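Local coordinates for superoxide dismutase [Fe] (Methanothermobacter thermautotrophicus, PDB 1MA1), which destroys toxic superoxide radicals, turning them into hydrogen peroxide and molecular oxygen with the help of one iron ion in each subunit, at residues H37-A40 and Y41-A45; D61-I64 and K65-L68; A103-I106 and E107-G111; L135-Q139 and R140-L144; N193-E196 and V197-R200. All coordinates share one frame; numbering follows the deposited sequence.

How the contacts relate
All five contacts are local, yet their chemistry follows their place in the fold. Contacts 1 and 2 sit on the two successive helices of the alpha-hairpin, 27-57 and 64-86: the first puts aromatic side chains beside the iron, the second caps a helix start that packs against neighbouring subunits. Contacts 3, 4 and 5 belong to the C-terminal domain. Contacts 3 and 4 touch directly, the end of helix 100-110 lying on the hairpin of strands 131-138 and 143-150, and both reach the third subunit. Contact 4 is largely buried, whereas contacts 1, 3 and 5 each combine a covered face with an exposed one. Contact 5, untouched by other chains, combines an N-cap, one close salt bridge and an apolar flank.

Contact 1: H37-A40 and Y41-A45; sequences HHQA and YVDGA
Gln39 and Asp43, one turn apart on helix 27-57, are joined twice. Between the side chains, Gln39 NE2 donates to Asp43 OD1 at 3.0 Å; the acceptor lies close to the plane of the amide, but the N-H arrives from above the carboxylate plane, the two flat groups being 25° apart. A bend at chi2 (66°) turns the amide of Gln39 forward along the helix, toward Asp43. With an alanine in place of Gln39, Asp43 OD1 would probably lose this donor and its carboxylate would be set free to turn.

Backbone bonds run beneath. Asp43 N meets Gln39 O at 2.9 Å, Val42 N meets His38 O at 3.2 Å, and Gly44 N meets Ala40 O at 2.8 Å. Tyr41 N bonds to His37 O at 3.1 Å and more weakly to His38 O.

The aromatic contact is of another kind. His37 O, besides accepting from Tyr41 N, lies over one face of the Tyr41 ring, displaced toward its rim and 3.3 Å from Tyr41 CD2. Beyond the segment, the Tyr41 ring meets that of the iron ligand His81, while His37 stacks on the ligand His171 and bonds through NE2 to Tyr174 of the second subunit.

The helix is thus two-sided: a polar pair occupies one flank, and the aromatic flank supplies a second shell to the iron, consistent with a role in positioning its ligands.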
loop_
_atom_site.group_PDB
_atom_site.type_symbol
_atom_site.label_atom_id
_atom_site.label_comp_id
_atom_site.label_asym_id
_atom_site.label_seq_id
_atom_site.Cartn_x
_atom_site.Cartn_y
_atom_site.Cartn_z
ATOM N N HIS A 37 6.817 -15.116 15.869
ATOM C CA HIS A 37 6.698 -14.127 14.806
ATOM C C HIS A 37 8.063 -13.683 14.295
ATOM O O HIS A 37 8.345 -13.774 13.097
ATOM C CB HIS A 37 5.880 -12.919 15.287
ATOM C CG HIS A 37 4.465 -13.269 15.630
ATOM N ND1 HIS A 37 3.535 -13.625 14.678
ATOM C CD2 HIS A 37 3.846 -13.416 16.828
ATOM C CE1 HIS A 37 2.408 -13.980 15.271
ATOM N NE2 HIS A 37 2.574 -13.862 16.578
ATOM N N HIS A 38 8.921 -13.216 15.193
ATOM C CA HIS A 38 10.217 -12.741 14.767
ATOM C C HIS A 38 10.874 -13.876 14.003
ATOM O O HIS A 38 11.484 -13.659 12.956
ATOM C CB HIS A 38 11.068 -12.333 15.975
ATOM C CG HIS A 38 12.313 -11.576 15.606
ATOM N ND1 HIS A 38 13.175 -11.054 16.548
ATOM C CD2 HIS A 38 12.822 -11.226 14.398
ATOM C CE1 HIS A 38 14.156 -10.413 15.940
ATOM N NE2 HIS A 38 13.964 -10.502 14.633
ATOM N N GLN A 39 10.730 -15.094 14.522
ATOM C CA GLN A 39 11.274 -16.285 13.857
ATOM C C GLN A 39 10.704 -16.441 12.442
ATOM O O GLN A 39 11.421 -16.785 11.509
ATOM C CB GLN A 39 10.954 -17.524 14.674
ATOM C CG GLN A 39 11.521 -18.778 14.093
ATOM C CD GLN A 39 13.035 -18.801 14.120
ATOM O OE1 GLN A 39 13.649 -18.722 15.174
ATOM N NE2 GLN A 39 13.645 -18.924 12.940
ATOM N N ALA A 40 9.416 -16.165 12.292
ATOM C CA ALA A 40 8.767 -16.313 10.999
ATOM C C ALA A 40 9.395 -15.388 9.935
ATOM O O ALA A 40 9.485 -15.751 8.746
ATOM C CB ALA A 40 7.254 -16.042 11.132
ATOM N N TYR A 41 9.843 -14.205 10.361
ATOM C CA TYR A 41 10.489 -13.285 9.426
ATOM C C TYR A 41 11.902 -13.727 9.057
ATOM O O TYR A 41 12.287 -13.624 7.898
ATOM C CB TYR A 41 10.501 -11.847 9.978
ATOM C CG TYR A 41 9.116 -11.377 10.328
ATOM C CD1 TYR A 41 8.064 -11.534 9.426
ATOM C CD2 TYR A 41 8.818 -10.900 11.602
ATOM C CE1 TYR A 41 6.763 -11.246 9.790
ATOM C CE2 TYR A 41 7.506 -10.617 11.974
ATOM C CZ TYR A 41 6.485 -10.799 11.066
ATOM O OH TYR A 41 5.176 -10.595 11.430
ATOM N N VAL A 42 12.659 -14.229 10.030
ATOM C CA VAL A 42 13.894 -14.932 9.737
ATOM C C VAL A 42 13.698 -15.999 8.676
ATOM O O VAL A 42 14.407 -16.001 7.669
ATOM C CB VAL A 42 14.451 -15.617 10.970
ATOM C CG1 VAL A 42 15.640 -16.504 10.573
ATOM C CG2 VAL A 42 14.806 -14.558 12.017
ATOM N N ASP A 43 12.741 -16.900 8.887
ATOM C CA ASP A 43 12.541 -17.990 7.945
ATOM C C ASP A 43 12.018 -17.492 6.608
ATOM O O ASP A 43 12.414 -17.997 5.549
ATOM C CB ASP A 43 11.574 -19.023 8.504
ATOM C CG ASP A 43 11.998 -19.532 9.846
ATOM O OD1 ASP A 43 13.225 -19.680 10.090
ATOM O OD2 ASP A 43 11.090 -19.785 10.651
ATOM N N GLY A 44 11.128 -16.499 6.657
ATOM C CA GLY A 44 10.605 -15.905 5.435
ATOM C C GLY A 44 11.735 -15.386 4.572
ATOM O O GLY A 44 11.864 -15.746 3.398
ATOM N N ALA A 45 12.567 -14.545 5.174
ATOM C CA ALA A 45 13.655 -13.907 4.470
ATOM C C ALA A 45 14.632 -14.955 3.944
ATOM O O ALA A 45 15.128 -14.836 2.820
ATOM C CB ALA A 45 14.369 -12.928 5.401
#

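Contact 2: D61-I64 and K65-L68; sequences DVDI and KAAL
The carboxylate of Asp63 is a flat group with one face turned to Ala66. Ala66 CB lies over that face, 3.3 Å from Asp63 OD1, and Ala66 N approaches from the same side, its N-H pointing almost straight (177°) at Asp63 OD2 across 3.1 Å. The donor stands well above the carboxylate plane, while Lys65 CB lies beside Asp63 OD2 at 3.6 Å. With chi1 of -179°, CG swings anti to the backbone N of Asp63, which carries the carboxylate over the opening turn of the helix.

The main chain then takes up the regular pattern: Ala67 N donates to Asp63 O at 3.0 Å, and Leu68 N to Ile64 O at 2.8 Å. On another flank Ile64 and Leu68 approach loosely, CD1 of Ile64 being 4.4 Å from CD1 of Leu68.

Neighbouring subunits cover part of this turn, and helix 27-57 lies against Ala67. Ile64 packs on Glu119 and Leu68 on Ile146 of the third subunit, and Ala66 meets Ala66 of the fourth. Lys65 NZ turns away from Asp63 to form salt bridges with Glu128 of the third subunit and Glu70 of the fourth.

Asp63 is a plain N-cap, whose negative charge probably interacts favourably with the positive end of the helix dipole. The cap begins helix 64-86, the second arm of the alpha-hairpin found in iron and manganese superoxide dismutases.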
loop_
_atom_site.group_PDB
_atom_site.type_symbol
_atom_site.label_atom_id
_atom_site.label_comp_id
_atom_site.label_asym_id
_atom_site.label_seq_id
_atom_site.Cartn_x
_atom_site.Cartn_y
_atom_site.Cartn_z
ATOM N N ASP A 61 14.633 -17.711 -14.704
ATOM C CA ASP A 61 13.867 -16.501 -14.439
ATOM C C ASP A 61 13.170 -16.658 -13.099
ATOM O O ASP A 61 12.805 -17.766 -12.710
ATOM C CB ASP A 61 12.839 -16.281 -15.544
ATOM C CG ASP A 61 13.459 -16.352 -16.944
ATOM O OD1 ASP A 61 14.628 -16.777 -17.056
ATOM O OD2 ASP A 61 12.781 -16.001 -17.936
ATOM N N VAL A 62 13.003 -15.553 -12.387
ATOM C CA VAL A 62 12.048 -15.491 -11.287
ATOM C C VAL A 62 11.098 -14.317 -11.460
ATOM O O VAL A 62 11.402 -13.357 -12.182
ATOM C CB VAL A 62 12.763 -15.334 -9.931
ATOM C CG1 VAL A 62 13.703 -16.478 -9.718
ATOM C CG2 VAL A 62 13.528 -14.040 -9.883
ATOM N N ASP A 63 9.954 -14.391 -10.788
ATOM C CA ASP A 63 9.108 -13.225 -10.614
ATOM C C ASP A 63 9.690 -12.259 -9.569
ATOM O O ASP A 63 9.413 -12.389 -8.380
ATOM C CB ASP A 63 7.706 -13.662 -10.201
ATOM C CG ASP A 63 6.759 -12.482 -10.017
ATOM O OD1 ASP A 63 5.559 -12.717 -9.759
ATOM O OD2 ASP A 63 7.211 -11.316 -10.125
ATOM N N ILE A 64 10.499 -11.294 -10.004
ATOM C CA ILE A 64 11.267 -10.537 -9.035
ATOM C C ILE A 64 10.428 -9.454 -8.376
ATOM O O ILE A 64 10.748 -9.008 -7.262
ATOM C CB ILE A 64 12.511 -9.841 -9.623
ATOM C CG1 ILE A 64 12.082 -8.704 -10.516
ATOM C CG2 ILE A 64 13.383 -10.817 -10.402
ATOM C CD1 ILE A 64 13.199 -7.760 -10.739
ATOM N N LYS A 65 9.366 -9.024 -9.052
ATOM C CA LYS A 65 8.406 -8.124 -8.444
ATOM C C LYS A 65 7.858 -8.760 -7.182
ATOM O O LYS A 65 7.935 -8.176 -6.095
ATOM C CB LYS A 65 7.262 -7.811 -9.421
ATOM C CG LYS A 65 6.190 -6.879 -8.821
ATOM C CD LYS A 65 5.104 -6.466 -9.811
ATOM C CE LYS A 65 4.324 -7.679 -10.268
ATOM N NZ LYS A 65 3.135 -7.332 -11.089
ATOM N N ALA A 66 7.310 -9.963 -7.322
ATOM C CA ALA A 66 6.788 -10.682 -6.172
ATOM C C ALA A 66 7.894 -10.922 -5.141
ATOM O O ALA A 66 7.697 -10.707 -3.935
ATOM C CB ALA A 66 6.190 -11.997 -6.613
ATOM N N ALA A 67 9.047 -11.369 -5.616
ATOM C CA ALA A 67 10.157 -11.708 -4.734
ATOM C C ALA A 67 10.590 -10.507 -3.878
ATOM O O ALA A 67 10.735 -10.620 -2.656
ATOM C CB ALA A 67 11.342 -12.206 -5.543
ATOM N N LEU A 68 10.801 -9.363 -4.524
ATOM C CA LEU A 68 11.330 -8.210 -3.817
ATOM C C LEU A 68 10.283 -7.595 -2.886
ATOM O O LEU A 68 10.621 -7.068 -1.829
ATOM C CB LEU A 68 11.834 -7.170 -4.813
ATOM C CG LEU A 68 12.907 -7.675 -5.765
ATOM C CD1 LEU A 68 13.468 -6.521 -6.548
ATOM C CD2 LEU A 68 14.030 -8.312 -5.000
#

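Contact 3: A103-I106 and E107-G111; sequences AEYI and EKDFG
Tyr105 and Lys108 come together through the torsions of the lysine. Its chi1 of 88° sets CG between the backbone N and the carbonyl carbon, and a bend at chi4 (58°) then turns the amine. The chain consequently runs alongside the tyrosine, pointing the same way, with Lys108 CE 3.6 Å from Tyr105 CE2. The turned amine ends in a salt bridge to the next residue, Lys108 NZ lying 2.6 Å from Asp109 OD1, which it meets on the syn side and somewhat out of the carboxylate plane.

The other oxygen of this carboxylate has a different neighbour. Asp109 OD2 lies at the edge of the Tyr105 ring, in its plane and 3.7 Å from CD2 of Tyr105, with ring and carboxylate turned 49° apart. Phe110 likewise offers an edge: Ile106 O lies in the plane of its ring, 3.4 Å from Phe110 CD1, and Ile106 CG2 approaches the same Phe110 CD1 at 4.2 Å.

Main-chain bonds hold the turns beneath these groups, among them Asp109 N to Tyr105 O at 2.9 Å and Phe110 N to Ile106 O, also 2.9 Å. At Gly111 the backbone leaves the helix with positive phi.

The polar tips face the hairpin beyond. Tyr105 OH bonds to Asp142 OD1, Asp109 OD2 accepts from Leu144 N, and Lys108 NZ also reaches Asp142 O.

Asp109, buried, thus has both oxygens engaged, one by an amine and the other by a backbone amide. Its charge is likely to be balanced by Lys108, and the bonds to Asp142 and Leu144 join helix end and hairpin in one polar network.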
loop_
_atom_site.group_PDB
_atom_site.type_symbol
_atom_site.label_atom_id
_atom_site.label_comp_id
_atom_site.label_asym_id
_atom_site.label_seq_id
_atom_site.Cartn_x
_atom_site.Cartn_y
_atom_site.Cartn_z
ATOM N N ALA A 103 17.900 14.325 24.035
ATOM C CA ALA A 103 17.042 15.202 24.828
ATOM C C ALA A 103 16.938 16.586 24.205
ATOM O O ALA A 103 15.848 17.137 24.081
ATOM C CB ALA A 103 17.580 15.307 26.248
ATOM N N GLU A 104 18.082 17.145 23.814
ATOM C CA GLU A 104 18.098 18.474 23.208
ATOM C C GLU A 104 17.345 18.523 21.885
ATOM O O GLU A 104 16.608 19.470 21.632
ATOM C CB GLU A 104 19.529 18.958 23.002
ATOM C CG GLU A 104 20.337 18.983 24.270
ATOM C CD GLU A 104 21.781 19.406 24.054
ATOM O OE1 GLU A 104 22.553 18.702 23.354
ATOM O OE2 GLU A 104 22.144 20.462 24.602
ATOM N N TYR A 105 17.524 17.508 21.042
ATOM C CA TYR A 105 16.806 17.452 19.778
ATOM C C TYR A 105 15.316 17.251 19.951
ATOM O O TYR A 105 14.532 17.840 19.219
ATOM C CB TYR A 105 17.360 16.360 18.880
ATOM C CG TYR A 105 18.498 16.829 18.016
ATOM C CD1 TYR A 105 19.801 16.848 18.490
ATOM C CD2 TYR A 105 18.265 17.285 16.721
ATOM C CE1 TYR A 105 20.854 17.309 17.687
ATOM C CE2 TYR A 105 19.301 17.749 15.919
ATOM C CZ TYR A 105 20.592 17.756 16.407
ATOM O OH TYR A 105 21.617 18.193 15.607
ATOM N N ILE A 106 14.913 16.433 20.915
ATOM C CA ILE A 106 13.493 16.230 21.140
ATOM C C ILE A 106 12.833 17.538 21.568
ATOM O O ILE A 106 11.712 17.849 21.156
ATOM C CB ILE A 106 13.234 15.144 22.202
ATOM C CG1 ILE A 106 13.524 13.767 21.598
ATOM C CG2 ILE A 106 11.796 15.228 22.702
ATOM C CD1 ILE A 106 13.347 12.598 22.537
ATOM N N GLU A 107 13.544 18.317 22.377
ATOM C CA GLU A 107 13.078 19.645 22.737
ATOM C C GLU A 107 12.900 20.570 21.562
ATOM O O GLU A 107 11.842 21.187 21.423
ATOM C CB GLU A 107 14.033 20.302 23.716
ATOM C CG GLU A 107 13.614 20.123 25.147
ATOM C CD GLU A 107 14.226 21.175 26.043
ATOM O OE1 GLU A 107 15.479 21.233 26.129
ATOM O OE2 GLU A 107 13.452 21.948 26.657
ATOM N N LYS A 108 13.938 20.696 20.735
ATOM C CA LYS A 108 13.925 21.724 19.705
ATOM C C LYS A 108 12.976 21.326 18.578
ATOM O O LYS A 108 12.354 22.187 17.963
ATOM C CB LYS A 108 15.329 21.981 19.147
ATOM C CG LYS A 108 15.751 21.091 17.987
ATOM C CD LYS A 108 16.891 21.743 17.191
ATOM C CE LYS A 108 17.393 20.827 16.072
ATOM N NZ LYS A 108 16.317 20.447 15.112
ATOM N N ASP A 109 12.847 20.028 18.322
ATOM C CA ASP A 109 11.991 19.568 17.248
ATOM C C ASP A 109 10.550 19.397 17.676
ATOM O O ASP A 109 9.636 19.605 16.878
ATOM C CB ASP A 109 12.525 18.257 16.646
ATOM C CG ASP A 109 13.805 18.466 15.837
ATOM O OD1 ASP A 109 13.920 19.503 15.138
ATOM O OD2 ASP A 109 14.692 17.592 15.883
ATOM N N PHE A 110 10.326 19.026 18.930
ATOM C CA PHE A 110 8.952 18.804 19.387
ATOM C C PHE A 110 8.465 19.817 20.418
ATOM O O PHE A 110 7.283 19.866 20.715
ATOM C CB PHE A 110 8.801 17.398 19.949
ATOM C CG PHE A 110 9.049 16.319 18.945
ATOM C CD1 PHE A 110 10.318 15.783 18.780
ATOM C CD2 PHE A 110 8.007 15.831 18.163
ATOM C CE1 PHE A 110 10.554 14.757 17.842
ATOM C CE2 PHE A 110 8.218 14.807 17.217
ATOM C CZ PHE A 110 9.498 14.267 17.057
ATOM N N GLY A 111 9.379 20.619 20.952
ATOM C CA GLY A 111 9.004 21.605 21.942
ATOM C C GLY A 111 9.172 21.096 23.359
ATOM O O GLY A 111 9.573 21.847 24.253
#

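Contact 4: L135-Q139 and R140-L144; sequences LTYCQ and RTDRL
Cys138 faces both Asp142 and Arg143, a G1 beta bulge that closes the hairpin between strands 131-138 and 143-150. Its tight part lies on the strands. Cys138 N donates to Arg143 O at 2.8 Å, and Arg143 N returns to Cys138 O at 3.2 Å from above the carbonyl plane. Asp142 takes the positive phi characteristic of the bulge.

On the face with Leu144, Tyr137 crosses to the turn, where its OH donates to Asp142 OD1 at 2.5 Å; that oxygen accepts through its anti lone pair. Ring and carboxylate stand nearly perpendicular (87°), and the same oxygen serves Tyr105. A phenylalanine in place of Tyr137 would probably leave Asp142 OD1 with one hydroxyl partner fewer and its carboxylate less firmly held. At the root of the tyrosine, Tyr137 CB lies 4.3 Å from Leu144 CD2, and Leu135 CD1 is 4.1 Å from Leu144 CB.

Buried Arg143, back on the strand, forms a salt bridge with Asp53 of the third subunit. The side chains of Gln139 and Arg140 are looser and exposed, although Gln139 OE1 bonds to Arg161 of that subunit. Inside the turn Thr141 N points at Cys138 SG across 3.4 Å, nearly straight at 163°.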
loop_
_atom_site.group_PDB
_atom_site.type_symbol
_atom_site.label_atom_id
_atom_site.label_comp_id
_atom_site.label_asym_id
_atom_site.label_seq_id
_atom_site.Cartn_x
_atom_site.Cartn_y
_atom_site.Cartn_z
ATOM N N LEU A 135 11.110 6.398 15.358
ATOM C CA LEU A 135 11.810 7.681 15.353
ATOM C C LEU A 135 13.038 7.601 14.464
ATOM O O LEU A 135 13.749 6.600 14.471
ATOM C CB LEU A 135 12.236 8.058 16.760
ATOM C CG LEU A 135 12.922 9.422 16.885
ATOM C CD1 LEU A 135 11.940 10.486 16.444
ATOM C CD2 LEU A 135 13.363 9.675 18.334
ATOM N N THR A 136 13.287 8.660 13.705
ATOM C CA THR A 136 14.476 8.756 12.859
ATOM C C THR A 136 14.922 10.222 12.720
ATOM O O THR A 136 14.459 11.090 13.467
ATOM C CB THR A 136 14.203 8.167 11.463
ATOM O OG1 THR A 136 15.405 8.211 10.683
ATOM C CG2 THR A 136 13.114 8.960 10.747
ATOM N N TYR A 137 15.827 10.498 11.786
ATOM C CA TYR A 137 16.554 11.769 11.778
ATOM C C TYR A 137 16.925 12.163 10.356
ATOM O O TYR A 137 17.508 11.364 9.620
ATOM C CB TYR A 137 17.825 11.662 12.629
ATOM C CG TYR A 137 18.769 12.850 12.515
ATOM C CD1 TYR A 137 18.417 14.091 13.026
ATOM C CD2 TYR A 137 19.997 12.737 11.846
ATOM C CE1 TYR A 137 19.248 15.187 12.873
ATOM C CE2 TYR A 137 20.834 13.829 11.688
ATOM C CZ TYR A 137 20.446 15.054 12.201
ATOM O OH TYR A 137 21.216 16.177 12.003
ATOM N N CYS A 138 16.575 13.387 9.962
ATOM C CA CYS A 138 17.030 13.940 8.680
ATOM C C CYS A 138 18.256 14.823 8.899
ATOM O O CYS A 138 18.147 16.002 9.183
ATOM C CB CYS A 138 15.911 14.743 8.006
ATOM S SG CYS A 138 16.315 15.464 6.380
ATOM N N GLN A 139 19.421 14.193 8.823
ATOM C CA GLN A 139 20.662 14.788 8.356
ATOM C C GLN A 139 20.517 16.107 7.585
ATOM O O GLN A 139 21.063 17.135 7.980
ATOM C CB GLN A 139 21.392 13.717 7.538
ATOM C CG GLN A 139 20.482 12.466 7.259
ATOM C CD GLN A 139 21.245 11.148 6.959
ATOM O OE1 GLN A 139 20.718 10.262 6.262
ATOM N NE2 GLN A 139 22.468 11.008 7.503
ATOM N N ARG A 140 19.770 16.095 6.494
ATOM C CA ARG A 140 19.668 17.285 5.640
ATOM C C ARG A 140 19.121 18.524 6.383
ATOM O O ARG A 140 19.736 19.587 6.357
ATOM C CB ARG A 140 18.768 16.989 4.442
ATOM C CG ARG A 140 19.260 17.558 3.140
ATOM C CD ARG A 140 20.388 16.711 2.612
ATOM N NE ARG A 140 20.770 17.102 1.262
ATOM C CZ ARG A 140 21.791 16.568 0.593
ATOM N NH1 ARG A 140 22.528 15.611 1.148
ATOM N NH2 ARG A 140 22.078 17.002 -0.630
ATOM N N THR A 141 17.961 18.384 7.024
ATOM C CA THR A 141 17.319 19.507 7.698
ATOM C C THR A 141 17.619 19.494 9.181
ATOM O O THR A 141 17.174 20.383 9.911
ATOM C CB THR A 141 15.773 19.477 7.529
ATOM O OG1 THR A 141 15.274 18.211 7.967
ATOM C CG2 THR A 141 15.380 19.676 6.084
ATOM N N ASP A 142 18.362 18.484 9.628
ATOM C CA ASP A 142 18.809 18.389 11.024
ATOM C C ASP A 142 17.622 18.291 12.000
ATOM O O ASP A 142 17.591 18.974 13.021
ATOM C CB ASP A 142 19.682 19.604 11.347
ATOM C CG ASP A 142 20.365 19.506 12.697
ATOM O OD1 ASP A 142 20.970 18.452 13.017
ATOM O OD2 ASP A 142 20.307 20.511 13.433
ATOM N N ARG A 143 16.655 17.436 11.660
ATOM C CA ARG A 143 15.406 17.322 12.401
ATOM C C ARG A 143 15.102 15.848 12.698
ATOM O O ARG A 143 15.323 14.979 11.846
ATOM C CB ARG A 143 14.258 17.956 11.597
ATOM C CG ARG A 143 14.565 19.385 11.170
ATOM C CD ARG A 143 13.584 19.962 10.156
ATOM N NE ARG A 143 12.361 20.357 10.821
ATOM C CZ ARG A 143 11.744 21.520 10.658
ATOM N NH1 ARG A 143 12.226 22.442 9.836
ATOM N NH2 ARG A 143 10.637 21.760 11.335
ATOM N N LEU A 144 14.612 15.568 13.906
ATOM C CA LEU A 144 13.997 14.280 14.195
ATOM C C LEU A 144 12.669 14.164 13.471
ATOM O O LEU A 144 11.856 15.084 13.508
ATOM C CB LEU A 144 13.774 14.103 15.702
ATOM C CG LEU A 144 15.034 14.012 16.584
ATOM C CD1 LEU A 144 14.633 14.123 18.050
ATOM C CD2 LEU A 144 15.812 12.698 16.293
#

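Contact 5: N193-E196 and V197-R200; sequences NWKE and VEKR
At the start of helix 194-202 an N-cap is followed by side-chain pairs one turn apart, Glu196 with Arg200 and Trp194 with Val197. Asn193 provides the cap, its OD1 accepting from Glu196 N at 3.2 Å, with the donor well above the plane of the side-chain carbonyl.

Glu196 is bent at chi2 (56°), which brings its carboxylate across the arginine. Arg200 NE then donates to Glu196 OE2 at 3.1 Å, engaging the anti lone pair, while carboxylate and guanidinium planes are turned 71° apart. Below this salt bridge, Arg200 N meets Glu196 O at 2.9 Å. The other arginine nitrogens are also occupied: NH2 bonds to Phe83 O, and NH1 to Leu163 O and Asn87 OD1.

The inner flank is apolar. Trp194 and Val197 lie side by side, CE3 of Trp194 being 4.0 Å from CB of Val197, and both pack on Leu102 and Leu164. Farther out, Lys195 NZ and Glu198 OE1 form a long salt bridge at 3.9 Å; Glu198 OE2 is bound by Ser99 N.

Asn N-caps and i to i+4 salt bridges are familiar in helices; an apolar flank set against a charged one makes this helix amphipathic, with Arg200 tying it to helix 64-86.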
loop_
_atom_site.group_PDB
_atom_site.type_symbol
_atom_site.label_atom_id
_atom_site.label_comp_id
_atom_site.label_asym_id
_atom_site.label_seq_id
_atom_site.Cartn_x
_atom_site.Cartn_y
_atom_site.Cartn_z
ATOM N N ASN A 193 14.411 1.755 26.571
ATOM C CA ASN A 193 15.827 1.888 26.899
ATOM C C ASN A 193 16.438 3.118 26.214
ATOM O O ASN A 193 16.941 3.040 25.088
ATOM C CB ASN A 193 16.580 0.627 26.464
ATOM C CG ASN A 193 18.028 0.611 26.939
ATOM O OD1 ASN A 193 18.610 1.651 27.230
ATOM N ND2 ASN A 193 18.617 -0.574 26.994
ATOM N N TRP A 194 16.407 4.257 26.899
ATOM C CA TRP A 194 16.918 5.488 26.307
ATOM C C TRP A 194 18.436 5.465 26.093
ATOM O O TRP A 194 18.947 6.137 25.197
ATOM C CB TRP A 194 16.519 6.703 27.156
ATOM C CG TRP A 194 15.054 7.010 27.084
ATOM C CD1 TRP A 194 14.145 6.952 28.109
ATOM C CD2 TRP A 194 14.309 7.360 25.909
ATOM N NE1 TRP A 194 12.887 7.235 27.642
ATOM C CE2 TRP A 194 12.954 7.490 26.298
ATOM C CE3 TRP A 194 14.653 7.575 24.567
ATOM C CZ2 TRP A 194 11.937 7.820 25.387
ATOM C CZ3 TRP A 194 13.641 7.903 23.656
ATOM C CH2 TRP A 194 12.299 8.021 24.079
ATOM N N LYS A 195 19.155 4.697 26.901
ATOM C CA LYS A 195 20.589 4.572 26.705
ATOM C C LYS A 195 20.850 4.144 25.270
ATOM O O LYS A 195 21.667 4.748 24.581
ATOM C CB LYS A 195 21.193 3.532 27.664
ATOM C CG LYS A 195 20.842 3.716 29.141
ATOM C CD LYS A 195 21.183 5.118 29.641
ATOM C CE LYS A 195 22.672 5.435 29.532
ATOM N NZ LYS A 195 22.968 6.831 30.015
ATOM N N GLU A 196 20.138 3.109 24.830
ATOM C CA GLU A 196 20.356 2.505 23.517
ATOM C C GLU A 196 19.974 3.478 22.412
ATOM O O GLU A 196 20.696 3.630 21.420
ATOM C CB GLU A 196 19.531 1.218 23.374
ATOM C CG GLU A 196 19.601 0.545 22.008
ATOM C CD GLU A 196 21.024 0.232 21.586
ATOM O OE1 GLU A 196 21.854 -0.051 22.483
ATOM O OE2 GLU A 196 21.315 0.255 20.367
ATOM N N VAL A 197 18.835 4.141 22.586
ATOM C CA VAL A 197 18.372 5.103 21.593
ATOM C C VAL A 197 19.355 6.261 21.509
ATOM O O VAL A 197 19.725 6.690 20.425
ATOM C CB VAL A 197 16.972 5.670 21.936
ATOM C CG1 VAL A 197 16.515 6.591 20.836
ATOM C CG2 VAL A 197 15.973 4.559 22.111
ATOM N N GLU A 198 19.776 6.758 22.665
ATOM C CA GLU A 198 20.839 7.749 22.736
ATOM C C GLU A 198 22.087 7.331 21.984
ATOM O O GLU A 198 22.639 8.114 21.227
ATOM C CB GLU A 198 21.186 8.036 24.198
ATOM C CG GLU A 198 20.229 9.003 24.891
ATOM C CD GLU A 198 20.327 8.953 26.406
ATOM O OE1 GLU A 198 21.445 8.769 26.944
ATOM O OE2 GLU A 198 19.286 9.111 27.068
ATOM N N LYS A 199 22.527 6.095 22.183
ATOM C CA LYS A 199 23.701 5.597 21.499
ATOM C C LYS A 199 23.481 5.588 19.992
ATOM O O LYS A 199 24.291 6.123 19.241
ATOM C CB LYS A 199 24.031 4.194 21.978
ATOM C CG LYS A 199 25.281 3.611 21.343
ATOM C CD LYS A 199 25.535 2.182 21.839
ATOM C CE LYS A 199 26.713 1.524 21.129
ATOM N NZ LYS A 199 27.005 0.158 21.685
ATOM N N ARG A 200 22.378 4.996 19.547
ATOM C CA ARG A 200 22.023 5.005 18.129
ATOM C C ARG A 200 22.076 6.409 17.529
ATOM O O ARG A 200 22.543 6.606 16.410
ATOM C CB ARG A 200 20.613 4.438 17.930
ATOM C CG ARG A 200 20.438 3.003 18.411
ATOM C CD ARG A 200 18.994 2.564 18.329
ATOM N NE ARG A 200 18.846 1.166 18.697
ATOM C CZ ARG A 200 17.679 0.539 18.770
ATOM N NH1 ARG A 200 16.567 1.201 18.491
ATOM N NH2 ARG A 200 17.619 -0.737 19.128
#